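Long-range contact in homospermidine synthase (PDB 2PH5), which binds NAD and probably catalyses formation of the polyamine homospermidine: residues Leu109-Ala114 / Ala398-Gly403. Sequence-based numbering, arbitrary orientation.
With NAD (nicotinamide-adenine-dinucleotide), chain C.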
loop_
_atom_site.group_PDB
_atom_site.type_symbol
_atom_site.label_atom_id
_atom_site.label_comp_id
_atom_site.label_asym_id
_atom_site.label_seq_id
_atom_site.Cartn_x
_atom_site.Cartn_y
_atom_site.Cartn_z
ATOM N N LEU A 109 30.134 10.032 30.128
ATOM C CA LEU A 109 29.655 10.490 28.825
ATOM C C LEU A 109 28.271 9.915 28.545
ATOM O O LEU A 109 27.840 8.957 29.185
ATOM C CB LEU A 109 30.617 10.034 27.720
ATOM C CG LEU A 109 31.699 11.002 27.237
ATOM C CD1 LEU A 109 31.939 12.122 28.267
ATOM C CD2 LEU A 109 32.963 10.209 26.955
ATOM N N TYR A 110 27.577 10.477 27.570
ATOM C CA TYR A 110 26.251 9.978 27.257
ATOM C C TYR A 110 25.895 10.316 25.827
ATOM O O TYR A 110 26.351 11.332 25.305
ATOM C CB TYR A 110 25.225 10.606 28.211
ATOM C CG TYR A 110 23.781 10.359 27.836
ATOM C CD1 TYR A 110 23.192 11.027 26.758
ATOM C CD2 TYR A 110 22.990 9.478 28.573
ATOM C CE1 TYR A 110 21.858 10.831 26.424
ATOM C CE2 TYR A 110 21.649 9.274 28.246
ATOM C CZ TYR A 110 21.092 9.962 27.169
ATOM O OH TYR A 110 19.760 9.805 26.859
ATOM N N ILE A 111 25.098 9.447 25.206
ATOM C CA ILE A 111 24.616 9.633 23.841
ATOM C C ILE A 111 23.274 8.907 23.692
ATOM O O ILE A 111 22.984 7.986 24.445
ATOM C CB ILE A 111 25.590 9.032 22.792
ATOM C CG1 ILE A 111 25.104 9.352 21.381
ATOM C CG2 ILE A 111 25.633 7.513 22.907
ATOM C CD1 ILE A 111 26.106 9.020 20.309
ATOM N N ASN A 112 22.452 9.340 22.745
ATOM C CA ASN A 112 21.190 8.676 22.474
ATOM C C ASN A 112 20.817 8.935 21.032
ATOM O O ASN A 112 21.366 9.836 20.385
ATOM C CB ASN A 112 20.057 9.131 23.429
ATOM C CG ASN A 112 19.466 10.508 23.080
ATOM O OD1 ASN A 112 18.556 10.987 23.760
ATOM N ND2 ASN A 112 19.973 11.136 22.028
ATOM N N ALA A 113 19.901 8.126 20.518
ATOM C CA ALA A 113 19.448 8.284 19.148
ATOM C C ALA A 113 18.086 8.982 19.150
ATOM O O ALA A 113 17.506 9.226 18.095
ATOM C CB ALA A 113 19.367 6.918 18.472
ATOM N N ALA A 114 17.576 9.301 20.340
ATOM C CA ALA A 114 16.293 10.002 20.460
ATOM C C ALA A 114 15.942 10.342 21.913
ATOM O O ALA A 114 16.203 9.557 22.831
ATOM C CB ALA A 114 15.165 9.171 19.830
ATOM N N ALA A 398 26.087 3.500 12.312
ATOM C CA ALA A 398 27.283 4.118 11.749
ATOM C C ALA A 398 27.374 5.530 12.340
ATOM O O ALA A 398 28.436 5.964 12.793
ATOM C CB ALA A 398 27.186 4.174 10.223
ATOM N N SER A 399 26.237 6.221 12.366
ATOM C CA SER A 399 26.155 7.574 12.907
ATOM C C SER A 399 26.462 7.611 14.405
ATOM O O SER A 399 27.179 8.493 14.890
ATOM C CB SER A 399 24.757 8.144 12.664
ATOM O OG SER A 399 24.378 7.950 11.312
HETATM N N MSE A 400 25.913 6.650 15.135
HETATM C CA MSE A 400 26.133 6.579 16.570
HETATM C C MSE A 400 27.584 6.316 16.946
HETATM O O MSE A 400 28.141 7.013 17.794
HETATM C CB MSE A 400 25.249 5.503 17.181
HETATM C CG MSE A 400 23.784 5.777 16.978
HETATM SE SE MSE A 400 22.777 5.161 18.477
HETATM C CE MSE A 400 22.968 6.734 19.598
ATOM N N ILE A 401 28.192 5.312 16.320
ATOM C CA ILE A 401 29.576 4.990 16.622
ATOM C C ILE A 401 30.427 6.223 16.307
ATOM O O ILE A 401 31.427 6.460 16.972
ATOM C CB ILE A 401 30.092 3.751 15.800
ATOM C CG1 ILE A 401 31.366 3.171 16.434
ATOM C CG2 ILE A 401 30.449 4.168 14.369
ATOM C CD1 ILE A 401 31.185 2.598 17.835
ATOM N N SER A 402 30.032 7.014 15.307
ATOM C CA SER A 402 30.791 8.219 14.971
ATOM C C SER A 402 30.588 9.238 16.085
ATOM O O SER A 402 31.543 9.848 16.562
ATOM C CB SER A 402 30.315 8.837 13.652
ATOM O OG SER A 402 30.362 7.915 12.584
ATOM N N GLY A 403 29.333 9.423 16.482
ATOM C CA GLY A 403 29.017 10.354 17.546
ATOM C C GLY A 403 29.698 9.963 18.845
ATOM O O GLY A 403 30.157 10.827 19.596
HETATM P PA NAD C . 13.521 -1.489 20.585
HETATM O O1A NAD C . 12.117 -1.368 21.112
HETATM O O2A NAD C . 13.797 -2.530 19.558
HETATM O O5B NAD C . 14.571 -1.707 21.802
HETATM C C5B NAD C . 14.508 -0.887 22.967
HETATM C C4B NAD C . 15.126 -1.670 24.141
HETATM O O4B NAD C . 14.999 -0.837 25.272
HETATM C C3B NAD C . 14.421 -2.990 24.469
HETATM O O3B NAD C . 15.360 -4.068 24.467
HETATM C C2B NAD C . 13.823 -2.764 25.830
HETATM O O2B NAD C . 13.743 -3.906 26.651
HETATM C C1B NAD C . 14.670 -1.624 26.399
HETATM N N9A NAD C . 13.991 -0.743 27.357
HETATM C C8A NAD C . 12.616 -0.450 27.328
HETATM N N7A NAD C . 12.108 -0.338 28.571
HETATM C C5A NAD C . 13.133 -0.569 29.423
HETATM C C6A NAD C . 13.193 -0.578 30.816
HETATM N N6A NAD C . 12.150 -0.320 31.606
HETATM N N1A NAD C . 14.424 -0.864 31.391
HETATM C C2A NAD C . 15.549 -1.133 30.638
HETATM N N3A NAD C . 15.516 -1.122 29.264
HETATM C C4A NAD C . 14.306 -0.839 28.698
HETATM O O3 NAD C . 13.840 -0.075 19.951
HETATM P PN NAD C . 15.155 0.559 19.286
HETATM O O1N NAD C . 14.738 1.182 18.007
HETATM O O2N NAD C . 16.225 -0.501 19.267
HETATM O O5D NAD C . 15.346 1.627 20.440
HETATM C C5D NAD C . 16.350 2.608 20.503
HETATM C C4D NAD C . 15.691 3.878 20.007
HETATM O O4D NAD C . 16.463 4.417 18.968
HETATM C C3D NAD C . 14.461 4.748 20.167
HETATM O O3D NAD C . 14.605 5.666 21.239
HETATM C C2D NAD C . 14.380 5.422 18.809
HETATM O O2D NAD C . 13.660 6.622 18.820
HETATM C C1D NAD C . 15.843 5.559 18.408
HETATM N N1N NAD C . 16.151 5.468 16.961
HETATM C C2N NAD C . 16.771 6.514 16.317
HETATM C C3N NAD C . 17.062 6.364 14.944
HETATM C C7N NAD C . 17.744 7.436 14.167
HETATM O O7N NAD C . 17.999 7.189 12.842
HETATM N N7N NAD C . 18.126 8.576 14.704
HETATM C C4N NAD C . 16.724 5.164 14.240
HETATM C C5N NAD C . 16.085 4.119 14.940
HETATM C C6N NAD C . 15.798 4.255 16.285
#
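Selenomethionine Met400 bridges helix 398-403 and strand 109-112 with the end of its long chain. CG lies anti to the carbonyl carbon (chi1 -61°), and bends at chi2 and chi3 carry the methyl CE over the strand backbone, 3.4 Å from Asn112 C. The same methyl also touches Ile111 CG1 and Ala113 CB, on either side of Asn112 in sequence, each at 3.8 Å; a flexible, unbranched chain, here with selenium in place of methionine's sulfur, can follow such a bent path. Ile111 reaches back toward the helix: with CG1 anti to the backbone N (chi1 -175°) and the chain extended, CD1 comes within 4.0 Å of Gly403 C, where glycine brings no side chain between them. No hydrogen bond crosses this apolar interface. The strand belongs to the parallel Rossmann-type sheet, Ile111 pairing through its backbone with Asp89, while residues 398-403 of helix 391-408, from the later part of the chain, run nearly antiparallel to strand 109-112 (161°). Met400 also touches Val24, an NAD-binding residue of helix 23-35. Within the helix, Ser402 OG and Ser402 N both donate to Ala398 O, from opposite faces of its plane. Small Ala113, an NAD-binding residue, lets the nicotinamide approach, with Ala113 CB 3.4 Å from NAD C2N.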